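Local coordinates for protein REP-associated tyrosine transposase (Escherichia coli, PDB 4ER8) that binds repetitive extragenic palindrome (REP) DNA hairpins and cleaves and recombines the clustered elements that contain them, acting as a tyrosine transposase, at residues Thr17-Leu28 with Val54-Cys62; Met1-Ile9 with Arg97-Asn105. All coordinates share one frame; numbering follows the deposited sequence.

Contact 1: residues Thr17-Leu28 with Val54-Cys62. With NI (nickel (II) ion), chain C; nucleotides of chain B.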
# COMPACT_ATOMS: atom_id res chain seq x y z
N THR A 17 0.39 -1.89 -5.15
CA THR A 17 -0.30 -3.03 -4.56
C THR A 17 0.79 -4.06 -4.46
O THR A 17 1.46 -4.40 -5.48
CB THR A 17 -1.44 -3.57 -5.47
OG1 THR A 17 -2.55 -2.65 -5.51
CG2 THR A 17 -2.00 -4.88 -4.91
N VAL A 18 1.05 -4.52 -3.24
CA VAL A 18 2.04 -5.55 -3.01
C VAL A 18 1.33 -6.72 -2.30
O VAL A 18 0.64 -6.55 -1.27
CB VAL A 18 3.17 -5.02 -2.19
CG1 VAL A 18 4.05 -6.12 -1.77
CG2 VAL A 18 3.94 -3.92 -2.94
N ASN A 19 1.45 -7.90 -2.90
CA ASN A 19 0.77 -9.06 -2.39
C ASN A 19 1.74 -10.05 -1.84
O ASN A 19 2.84 -10.24 -2.35
CB ASN A 19 -0.01 -9.76 -3.49
CG ASN A 19 -1.19 -8.95 -4.00
OD1 ASN A 19 -1.24 -8.63 -5.18
ND2 ASN A 19 -2.14 -8.65 -3.13
N LEU A 20 1.30 -10.69 -0.76
CA LEU A 20 1.95 -11.86 -0.24
C LEU A 20 1.53 -12.97 -1.19
O LEU A 20 0.36 -12.99 -1.69
CB LEU A 20 1.43 -12.13 1.16
CG LEU A 20 2.49 -12.23 2.23
CD1 LEU A 20 3.61 -11.23 2.00
CD2 LEU A 20 1.84 -12.00 3.55
N ARG A 21 2.49 -13.87 -1.47
CA ARG A 21 2.31 -15.05 -2.32
C ARG A 21 1.15 -15.96 -1.87
O ARG A 21 0.39 -16.44 -2.69
CB ARG A 21 3.63 -15.83 -2.39
CG ARG A 21 3.65 -16.93 -3.43
CD ARG A 21 5.01 -17.04 -4.10
NE ARG A 21 4.81 -16.89 -5.54
CZ ARG A 21 5.78 -16.55 -6.38
NH1 ARG A 21 7.01 -16.33 -5.95
NH2 ARG A 21 5.51 -16.40 -7.65
N ASN A 22 1.01 -16.15 -0.55
CA ASN A 22 0.06 -17.09 0.08
C ASN A 22 -1.28 -16.43 0.55
O ASN A 22 -1.31 -15.60 1.47
CB ASN A 22 0.81 -17.83 1.22
CG ASN A 22 -0.09 -18.68 2.13
OD1 ASN A 22 -1.20 -19.09 1.79
ND2 ASN A 22 0.43 -18.93 3.33
N ARG A 23 -2.37 -16.84 -0.11
CA ARG A 23 -3.71 -16.29 0.12
C ARG A 23 -4.16 -16.39 1.56
O ARG A 23 -4.86 -15.49 2.01
CB ARG A 23 -4.77 -17.00 -0.73
CG ARG A 23 -4.41 -17.28 -2.14
CD ARG A 23 -5.63 -17.70 -2.98
NE ARG A 23 -6.58 -16.61 -3.14
CZ ARG A 23 -7.30 -16.36 -4.25
NH1 ARG A 23 -7.17 -17.12 -5.34
NH2 ARG A 23 -8.15 -15.32 -4.26
N ARG A 24 -3.85 -17.49 2.25
CA ARG A 24 -4.32 -17.71 3.63
C ARG A 24 -3.37 -17.13 4.68
O ARG A 24 -3.57 -17.33 5.88
CB ARG A 24 -4.58 -19.22 3.95
CG ARG A 24 -5.57 -19.96 3.06
CD ARG A 24 -6.97 -19.39 3.19
NE ARG A 24 -7.69 -19.30 1.91
CZ ARG A 24 -8.74 -18.50 1.68
NH1 ARG A 24 -9.22 -17.71 2.64
NH2 ARG A 24 -9.33 -18.49 0.48
N SER A 25 -2.31 -16.44 4.25
CA SER A 25 -1.36 -15.83 5.20
C SER A 25 -1.99 -14.71 6.00
O SER A 25 -2.97 -14.11 5.56
CB SER A 25 -0.15 -15.30 4.45
OG SER A 25 0.80 -14.74 5.32
N GLN A 26 -1.46 -14.45 7.19
CA GLN A 26 -1.90 -13.29 8.02
C GLN A 26 -0.70 -12.63 8.60
O GLN A 26 -0.78 -11.86 9.57
CB GLN A 26 -2.79 -13.70 9.17
CG GLN A 26 -4.07 -14.37 8.74
CD GLN A 26 -5.13 -14.24 9.79
OE1 GLN A 26 -6.18 -14.88 9.72
NE2 GLN A 26 -4.87 -13.37 10.78
N LEU A 27 0.42 -12.96 7.97
CA LEU A 27 1.69 -12.46 8.31
C LEU A 27 1.80 -10.92 8.35
O LEU A 27 2.50 -10.39 9.19
CB LEU A 27 2.68 -13.08 7.34
CG LEU A 27 4.12 -12.67 7.60
CD1 LEU A 27 4.80 -13.62 8.62
CD2 LEU A 27 4.83 -12.66 6.30
N LEU A 28 1.17 -10.19 7.43
CA LEU A 28 1.39 -8.73 7.39
C LEU A 28 0.69 -8.09 8.60
O LEU A 28 1.01 -6.98 9.05
CB LEU A 28 0.93 -8.11 6.07
CG LEU A 28 1.64 -8.47 4.77
CD1 LEU A 28 1.21 -7.54 3.63
CD2 LEU A 28 3.15 -8.43 4.95
N VAL A 54 -2.86 1.02 3.33
CA VAL A 54 -3.46 -0.04 4.14
C VAL A 54 -2.57 -1.27 4.15
O VAL A 54 -1.91 -1.60 3.16
CB VAL A 54 -4.75 -0.64 3.58
CG1 VAL A 54 -5.94 -0.03 4.18
CG2 VAL A 54 -4.74 -0.65 2.07
N VAL A 55 -2.64 -1.99 5.25
CA VAL A 55 -2.09 -3.32 5.31
C VAL A 55 -3.21 -4.32 5.56
O VAL A 55 -4.00 -4.18 6.48
CB VAL A 55 -1.14 -3.44 6.46
CG1 VAL A 55 -0.54 -4.86 6.49
CG2 VAL A 55 -0.08 -2.34 6.36
N LEU A 56 -3.26 -5.34 4.74
CA LEU A 56 -4.23 -6.36 4.98
C LEU A 56 -3.43 -7.53 5.50
O LEU A 56 -2.19 -7.44 5.56
CB LEU A 56 -5.08 -6.63 3.73
CG LEU A 56 -5.95 -5.36 3.64
CD1 LEU A 56 -5.53 -4.42 2.51
CD2 LEU A 56 -7.44 -5.66 3.58
N PRO A 57 -4.10 -8.62 5.93
CA PRO A 57 -3.29 -9.70 6.46
C PRO A 57 -2.34 -10.23 5.41
O PRO A 57 -1.21 -10.57 5.75
CB PRO A 57 -4.32 -10.77 6.83
CG PRO A 57 -5.64 -10.02 6.91
CD PRO A 57 -5.54 -8.95 5.89
N GLU A 58 -2.76 -10.25 4.15
CA GLU A 58 -1.93 -10.85 3.08
C GLU A 58 -1.56 -9.98 1.87
O GLU A 58 -1.09 -10.54 0.88
CB GLU A 58 -2.56 -12.15 2.58
CG GLU A 58 -4.08 -12.08 2.38
CD GLU A 58 -4.50 -10.94 1.50
OE1 GLU A 58 -5.07 -9.95 2.01
OE2 GLU A 58 -4.26 -11.01 0.28
N HIS A 59 -1.76 -8.67 1.92
CA HIS A 59 -1.35 -7.76 0.84
C HIS A 59 -1.56 -6.35 1.32
O HIS A 59 -2.16 -6.12 2.38
CB HIS A 59 -2.16 -8.01 -0.45
CG HIS A 59 -3.55 -7.44 -0.46
ND1 HIS A 59 -4.58 -7.92 0.33
CD2 HIS A 59 -4.11 -6.46 -1.22
CE1 HIS A 59 -5.69 -7.26 0.06
NE2 HIS A 59 -5.43 -6.36 -0.87
N MET A 60 -1.07 -5.38 0.56
CA MET A 60 -1.23 -4.02 0.96
C MET A 60 -1.34 -3.18 -0.29
O MET A 60 -0.89 -3.60 -1.36
CB MET A 60 -0.06 -3.58 1.85
CG MET A 60 1.33 -3.52 1.25
SD MET A 60 2.66 -3.62 2.56
CE MET A 60 4.09 -3.69 1.55
N HIS A 61 -1.96 -2.01 -0.15
CA HIS A 61 -2.04 -1.02 -1.19
C HIS A 61 -1.56 0.27 -0.62
O HIS A 61 -1.83 0.55 0.56
CB HIS A 61 -3.48 -0.80 -1.57
CG HIS A 61 -4.19 -2.03 -2.00
ND1 HIS A 61 -4.06 -2.56 -3.27
CD2 HIS A 61 -5.07 -2.83 -1.35
CE1 HIS A 61 -4.81 -3.65 -3.38
NE2 HIS A 61 -5.44 -3.82 -2.23
N CYS A 62 -0.89 1.10 -1.41
CA CYS A 62 -0.51 2.40 -0.85
C CYS A 62 -0.24 3.50 -1.90
O CYS A 62 -0.14 3.22 -3.09
CB CYS A 62 0.67 2.22 0.07
SG CYS A 62 2.12 1.77 -0.84
NI NI C . -6.88 -5.13 -1.75
P DG B 5 3.43 -16.02 -10.41
OP1 DG B 5 2.67 -17.25 -10.79
OP2 DG B 5 3.97 -15.89 -9.05
O5' DG B 5 4.68 -15.73 -11.35
C5' DG B 5 5.60 -14.74 -10.97
C4' DG B 5 6.98 -15.34 -11.04
O4' DG B 5 7.16 -16.20 -9.89
C3' DG B 5 7.28 -16.25 -12.25
O3' DG B 5 8.50 -15.82 -12.78
C2' DG B 5 7.48 -17.63 -11.64
C1' DG B 5 8.04 -17.26 -10.28
N9 DG B 5 7.99 -18.16 -9.14
C8 DG B 5 9.01 -18.35 -8.24
N7 DG B 5 8.66 -19.13 -7.24
C5 DG B 5 7.31 -19.45 -7.53
C6 DG B 5 6.39 -20.29 -6.82
O6 DG B 5 6.59 -20.94 -5.78
N1 DG B 5 5.12 -20.35 -7.42
C2 DG B 5 4.77 -19.67 -8.56
N2 DG B 5 3.50 -19.86 -8.99
N3 DG B 5 5.62 -18.91 -9.25
C4 DG B 5 6.88 -18.85 -8.68
P DA B 3 0.96 -6.65 -18.11
OP1 DA B 3 2.36 -7.05 -17.97
OP2 DA B 3 0.39 -6.95 -19.42
O5' DA B 3 -0.08 -7.14 -17.00
C5' DA B 3 0.13 -6.95 -15.62
C4' DA B 3 1.17 -7.96 -15.12
O4' DA B 3 1.45 -7.73 -13.73
C3' DA B 3 0.83 -9.43 -15.24
O3' DA B 3 2.03 -10.09 -15.34
C2' DA B 3 0.20 -9.70 -13.88
C1' DA B 3 1.10 -8.86 -12.97
N9 DA B 3 0.55 -8.26 -11.74
C8 DA B 3 -0.70 -7.77 -11.52
N7 DA B 3 -0.86 -7.28 -10.31
C5 DA B 3 0.38 -7.46 -9.71
C6 DA B 3 0.87 -7.16 -8.41
N6 DA B 3 0.16 -6.56 -7.41
N1 DA B 3 2.17 -7.46 -8.19
C2 DA B 3 2.87 -8.03 -9.16
N3 DA B 3 2.50 -8.38 -10.38
C4 DA B 3 1.25 -8.05 -10.59
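Leu28 and Val55 meet at the apolar centre, with Leu28 CB 3.6 Å from Val55 CG1. From there Leu28 CD1 lies against the backbone of His59 at its N and CA and ends 4.3 Å from Met60 SD. Met60 in turn lies alongside Val18 on the same face of the sheet, where Trp77 of helix 73-87 also packs. Met60 CG sits between backbone N and carbonyl carbon (chi1 65°), and the extended chain beyond carries Met60 CE to 4.1 Å from Val18 CB.

The backbones of Val18 and Met60 exchange both N-H...O bonds as an antiparallel hydrogen-bonded pair. Just past the strand ends, Leu20 N bonds Glu58 O, and Leu28 N closes onto Pro57 O where the chain turns into helix 27-30. The turn from Asn22 to Ser25 wraps the aliphatic part of Glu58, whose CG lies 3.5 Å from Arg23 O.

Polar groups gather farther out. Glu58 OE1 accepts from His59 ND1 at 2.7 Å, on the syn side of the carboxylate and in the imidazole plane, while OE2 forms a salt bridge with Arg162. On the face opposite Met60, Thr17 lies beside His61; the ring's ND1-H meets Thr17 OG1 edge-on at 2.7 Å, bent to 142°, and the same hydroxyl bonds Ala159 O. With a valine at Thr17, His61 ND1 and Ala159 O would probably both lose their mate, and the imidazole would be less firmly held in rotation. Fixed from behind in this way, His59 NE2 and His61 NE2 bind nickel at 2.1 Å and 2.0 Å, and Asn119, His123 and Glu161 complete the site. Two metal-binding histidines flanking a hydrophobic residue on one strand make the HUH motif of this nuclease class.

Contact 2: residues Met1-Ile9 with Arg97-Asn105; sequences MSEYRRYYI and RFWEHAIRN. With nucleotides of chain B.
Arg6 grips the carbonyl of Phe98 with both terminal nitrogens, NH1 at 2.9 Å and NH2 at 2.7 Å from Phe98 O, which lies in the guanidinium plane. The same cation is laid over the Phe98 ring, its CZ 3.8 Å from the ring centroid in a cation-pi stack, with Tyr4 CE1 against its other face. Arg6 also binds DNA: NE reaches OP1 of DC31 of chain B at 2.8 Å, and NH2 adds a bond to OP2. Arg97 bonds that phosphate too, NE lying 2.8 Å from OP2; a water links its NH2 to Tyr4 O. Tyr4 OH rests over the Arg97 guanidinium without bonding to it.

Glu100 serves protein and base together. Bent at chi2 (-92°), its carboxylate takes Tyr7 N on OE2 at 3.0 Å from above its plane, while OE1 accepts from N1 of DG1 of chain B at 2.8 Å and OE2 from N2. Arg5 O also accepts from that N2, and Ala102 N donates to O6 of DG1, so the whole Watson-Crick edge of the guanine is matched. Ala102 CB sits over the Tyr7 ring, 3.7 Å from its centroid, in a CH-pi contact. Two arginines converging on one phosphate would offset its charge, whereas the carboxylate paired with N1 and N2 is consistent with selection of guanine at this position.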
# COMPACT_ATOMS: atom_id res chain seq x y z
N MET A 1 4.65 -14.40 -19.04
CA MET A 1 5.62 -13.26 -19.01
C MET A 1 4.93 -11.83 -19.01
O MET A 1 3.91 -11.65 -19.76
CB MET A 1 6.65 -13.42 -20.15
CG MET A 1 6.27 -12.85 -21.55
SD MET A 1 7.70 -12.54 -22.67
CE MET A 1 7.85 -10.72 -22.65
N SER A 2 5.44 -10.86 -18.20
CA SER A 2 4.83 -9.49 -18.09
C SER A 2 5.32 -8.51 -19.15
O SER A 2 6.31 -8.81 -19.83
CB SER A 2 5.06 -8.89 -16.72
OG SER A 2 6.39 -8.44 -16.63
N GLU A 3 4.65 -7.37 -19.30
CA GLU A 3 4.95 -6.46 -20.42
C GLU A 3 4.92 -5.01 -19.98
O GLU A 3 5.14 -4.11 -20.79
CB GLU A 3 3.94 -6.56 -21.60
CG GLU A 3 3.39 -7.95 -22.01
CD GLU A 3 4.21 -8.62 -23.11
OE1 GLU A 3 4.54 -7.93 -24.10
OE2 GLU A 3 4.54 -9.84 -22.99
N TYR A 4 4.57 -4.76 -18.73
CA TYR A 4 4.43 -3.37 -18.33
C TYR A 4 5.80 -2.67 -18.28
O TYR A 4 6.85 -3.32 -18.14
CB TYR A 4 3.69 -3.21 -17.01
CG TYR A 4 4.30 -4.00 -15.86
CD1 TYR A 4 5.46 -3.56 -15.24
CD2 TYR A 4 3.70 -5.20 -15.39
CE1 TYR A 4 6.01 -4.26 -14.21
CE2 TYR A 4 4.25 -5.88 -14.36
CZ TYR A 4 5.40 -5.42 -13.78
OH TYR A 4 6.00 -6.08 -12.73
N ARG A 5 5.77 -1.35 -18.39
CA ARG A 5 6.96 -0.56 -18.24
C ARG A 5 6.77 0.43 -17.10
O ARG A 5 5.79 1.16 -17.08
CB ARG A 5 7.25 0.16 -19.54
CG ARG A 5 8.18 1.34 -19.37
CD ARG A 5 8.20 2.20 -20.63
NE ARG A 5 9.32 3.09 -20.49
CZ ARG A 5 9.50 4.22 -21.17
NH1 ARG A 5 8.60 4.64 -22.07
NH2 ARG A 5 10.57 4.95 -20.90
N ARG A 6 7.72 0.47 -16.15
CA ARG A 6 7.57 1.35 -15.01
C ARG A 6 7.40 2.78 -15.50
O ARG A 6 8.06 3.23 -16.45
CB ARG A 6 8.72 1.21 -14.05
CG ARG A 6 8.79 -0.16 -13.33
CD ARG A 6 7.44 -0.64 -12.81
NE ARG A 6 7.56 -1.66 -11.76
CZ ARG A 6 6.54 -2.34 -11.23
NH1 ARG A 6 5.31 -2.18 -11.67
NH2 ARG A 6 6.75 -3.21 -10.25
N TYR A 7 6.48 3.50 -14.91
CA TYR A 7 6.27 4.84 -15.35
C TYR A 7 7.07 5.74 -14.39
O TYR A 7 6.66 5.99 -13.26
CB TYR A 7 4.77 5.05 -15.35
CG TYR A 7 4.13 6.32 -15.83
CD1 TYR A 7 4.53 7.57 -15.33
CD2 TYR A 7 2.99 6.26 -16.65
CE1 TYR A 7 3.85 8.76 -15.71
CE2 TYR A 7 2.31 7.41 -17.03
CZ TYR A 7 2.73 8.66 -16.56
OH TYR A 7 2.03 9.82 -16.93
N TYR A 8 8.24 6.17 -14.85
CA TYR A 8 9.14 6.95 -13.99
C TYR A 8 9.02 8.43 -14.24
O TYR A 8 9.15 8.89 -15.37
CB TYR A 8 10.61 6.55 -14.19
CG TYR A 8 11.01 5.19 -13.67
CD1 TYR A 8 11.44 4.19 -14.53
CD2 TYR A 8 10.96 4.91 -12.33
CE1 TYR A 8 11.85 2.97 -14.05
CE2 TYR A 8 11.35 3.66 -11.84
CZ TYR A 8 11.77 2.70 -12.70
OH TYR A 8 12.18 1.47 -12.23
N ILE A 9 8.73 9.18 -13.19
CA ILE A 9 8.66 10.63 -13.34
C ILE A 9 9.13 11.22 -12.05
O ILE A 9 8.68 10.82 -10.98
CB ILE A 9 7.25 11.14 -13.78
CG1 ILE A 9 7.31 12.64 -14.14
CG2 ILE A 9 6.23 10.93 -12.70
CD1 ILE A 9 6.13 13.19 -15.03
N ARG A 97 7.83 -8.52 -7.77
CA ARG A 97 7.57 -7.13 -8.08
C ARG A 97 6.28 -6.64 -7.41
O ARG A 97 6.03 -6.97 -6.25
CB ARG A 97 7.63 -6.93 -9.58
CG ARG A 97 8.82 -7.68 -10.20
CD ARG A 97 8.86 -7.54 -11.71
NE ARG A 97 9.04 -6.15 -12.12
CZ ARG A 97 9.11 -5.73 -13.38
NH1 ARG A 97 9.04 -6.59 -14.37
NH2 ARG A 97 9.29 -4.44 -13.64
N PHE A 98 5.48 -5.84 -8.13
CA PHE A 98 4.34 -5.11 -7.56
C PHE A 98 3.62 -4.31 -8.66
O PHE A 98 4.20 -4.02 -9.71
CB PHE A 98 4.82 -4.14 -6.48
CG PHE A 98 5.85 -3.16 -6.96
CD1 PHE A 98 5.46 -1.93 -7.51
CD2 PHE A 98 7.22 -3.45 -6.86
CE1 PHE A 98 6.42 -1.01 -7.98
CE2 PHE A 98 8.18 -2.52 -7.32
CZ PHE A 98 7.77 -1.31 -7.90
N TRP A 99 2.37 -3.93 -8.39
CA TRP A 99 1.58 -3.14 -9.29
C TRP A 99 1.83 -1.67 -9.04
O TRP A 99 1.84 -1.24 -7.89
CB TRP A 99 0.10 -3.48 -9.12
CG TRP A 99 -0.84 -2.55 -9.85
CD1 TRP A 99 -1.47 -1.43 -9.35
CD2 TRP A 99 -1.26 -2.66 -11.21
NE1 TRP A 99 -2.25 -0.84 -10.31
CE2 TRP A 99 -2.13 -1.56 -11.47
CE3 TRP A 99 -1.00 -3.58 -12.23
CZ2 TRP A 99 -2.73 -1.37 -12.72
CZ3 TRP A 99 -1.58 -3.37 -13.49
CH2 TRP A 99 -2.44 -2.28 -13.72
N GLU A 100 2.02 -0.89 -10.11
CA GLU A 100 2.32 0.54 -10.04
C GLU A 100 1.41 1.32 -10.95
O GLU A 100 1.24 0.97 -12.15
CB GLU A 100 3.74 0.85 -10.48
CG GLU A 100 4.02 2.39 -10.82
CD GLU A 100 3.80 2.73 -12.30
OE1 GLU A 100 2.95 3.59 -12.65
OE2 GLU A 100 4.49 2.10 -13.12
N HIS A 101 0.85 2.40 -10.43
CA HIS A 101 0.08 3.28 -11.27
C HIS A 101 0.29 4.74 -10.89
O HIS A 101 0.12 5.15 -9.71
CB HIS A 101 -1.41 2.91 -11.25
CG HIS A 101 -2.30 4.00 -11.77
ND1 HIS A 101 -2.55 4.17 -13.12
CD2 HIS A 101 -2.98 4.98 -11.13
CE1 HIS A 101 -3.34 5.22 -13.28
NE2 HIS A 101 -3.64 5.72 -12.09
N ALA A 102 0.65 5.51 -11.91
CA ALA A 102 0.97 6.92 -11.75
C ALA A 102 -0.30 7.76 -11.64
O ALA A 102 -1.16 7.72 -12.57
CB ALA A 102 1.75 7.35 -12.92
N ILE A 103 -0.40 8.55 -10.56
CA ILE A 103 -1.51 9.48 -10.39
C ILE A 103 -1.22 10.89 -10.92
O ILE A 103 -0.44 11.63 -10.35
CB ILE A 103 -1.92 9.59 -8.96
CG1 ILE A 103 -2.54 8.27 -8.53
CG2 ILE A 103 -2.94 10.71 -8.79
CD1 ILE A 103 -2.48 8.06 -7.11
N ARG A 104 -1.93 11.25 -11.99
CA ARG A 104 -1.68 12.49 -12.72
C ARG A 104 -2.59 13.68 -12.33
O ARG A 104 -2.29 14.80 -12.74
CB ARG A 104 -1.81 12.22 -14.23
CG ARG A 104 -0.73 11.29 -14.85
CD ARG A 104 -0.83 9.74 -14.40
NE ARG A 104 -1.82 8.86 -15.10
CZ ARG A 104 -3.13 8.76 -14.80
NH1 ARG A 104 -3.70 9.48 -13.81
NH2 ARG A 104 -3.88 7.92 -15.52
N ASN A 105 -3.67 13.45 -11.57
CA ASN A 105 -4.66 14.51 -11.20
C ASN A 105 -5.38 14.25 -9.89
O ASN A 105 -5.50 13.09 -9.46
CB ASN A 105 -5.74 14.68 -12.29
CG ASN A 105 -6.65 13.46 -12.39
OD1 ASN A 105 -6.46 12.60 -13.25
ND2 ASN A 105 -7.63 13.39 -11.52
O5' DG B 1 -2.80 3.86 -21.38
C5' DG B 1 -2.21 2.94 -22.35
C4' DG B 1 -1.04 2.13 -21.82
O4' DG B 1 -0.10 3.00 -21.05
C3' DG B 1 -1.44 1.03 -20.85
O3' DG B 1 -1.99 -0.07 -21.51
C2' DG B 1 -0.07 0.77 -20.22
C1' DG B 1 0.51 2.19 -20.07
N9 DG B 1 0.18 2.89 -18.87
C8 DG B 1 -0.87 3.78 -18.74
N7 DG B 1 -0.95 4.28 -17.50
C5 DG B 1 0.11 3.71 -16.79
C6 DG B 1 0.52 3.92 -15.46
O6 DG B 1 -0.03 4.67 -14.62
N1 DG B 1 1.66 3.16 -15.10
C2 DG B 1 2.28 2.32 -15.99
N2 DG B 1 3.33 1.65 -15.51
N3 DG B 1 1.90 2.12 -17.27
C4 DG B 1 0.81 2.84 -17.61
P DT B 2 -2.65 -1.34 -20.74
OP1 DT B 2 -3.04 -2.36 -21.76
OP2 DT B 2 -3.67 -0.88 -19.78
O5' DT B 2 -1.43 -1.97 -19.95
C5' DT B 2 -0.52 -2.87 -20.53
C4' DT B 2 0.39 -3.29 -19.38
O4' DT B 2 0.60 -2.09 -18.57
C3' DT B 2 -0.18 -4.35 -18.45
O3' DT B 2 0.89 -5.08 -17.96
C2' DT B 2 -0.67 -3.51 -17.29
C1' DT B 2 0.35 -2.38 -17.22
N1 DT B 2 -0.12 -1.19 -16.44
C2 DT B 2 0.57 -0.80 -15.30
O2 DT B 2 1.57 -1.33 -14.88
N3 DT B 2 0.06 0.28 -14.62
C4 DT B 2 -1.07 1.00 -14.91
O4 DT B 2 -1.46 1.95 -14.20
C5 DT B 2 -1.77 0.56 -16.10
C7 DT B 2 -3.03 1.30 -16.55
C6 DT B 2 -1.26 -0.50 -16.79
P DC B 31 10.59 -2.78 -10.54
OP1 DC B 31 10.03 -1.44 -10.49
OP2 DC B 31 9.75 -3.97 -10.60
O5' DC B 31 11.60 -2.81 -11.77
C5' DC B 31 12.53 -1.74 -12.08
C4' DC B 31 13.17 -1.99 -13.44
O4' DC B 31 13.94 -3.22 -13.30
C3' DC B 31 12.20 -2.24 -14.62
O3' DC B 31 12.50 -1.25 -15.50
C2' DC B 31 12.60 -3.56 -15.23
C1' DC B 31 13.87 -3.94 -14.50
N1 DC B 31 13.82 -5.32 -14.04
C2 DC B 31 14.70 -6.25 -14.55
O2 DC B 31 15.50 -5.81 -15.39
N3 DC B 31 14.62 -7.54 -14.10
C4 DC B 31 13.71 -7.92 -13.18
N4 DC B 31 13.63 -9.21 -12.72
C5 DC B 31 12.79 -6.97 -12.67
C6 DC B 31 12.88 -5.70 -13.11
O HOH W 1 8.82 -3.25 -16.58

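Strands 13-19 and 99-102 are neighbours in one sheet, so contact 1 and contact 2, whose centres are 19 Å apart, meet directly. Thr17 O lies 3.1 Å from Trp99 N, a probable hydrogen bond, and Val18 CG2 packs 3.6 Å from Phe98 CB. Along the chain, contact 1 is nested within the loop that contact 2 closes. Both serve the same DNA strand: residues 1-9 and 97-105 hold DG1, DT2 and the DC31 phosphate of chain B, while Thr17 O takes a weak bond from N6 of DA3 of chain B. The Trp99 side chain, with DT2 of chain B over one ring face, is about 10 Å from the nickel, which places DNA recognition close to the metal site.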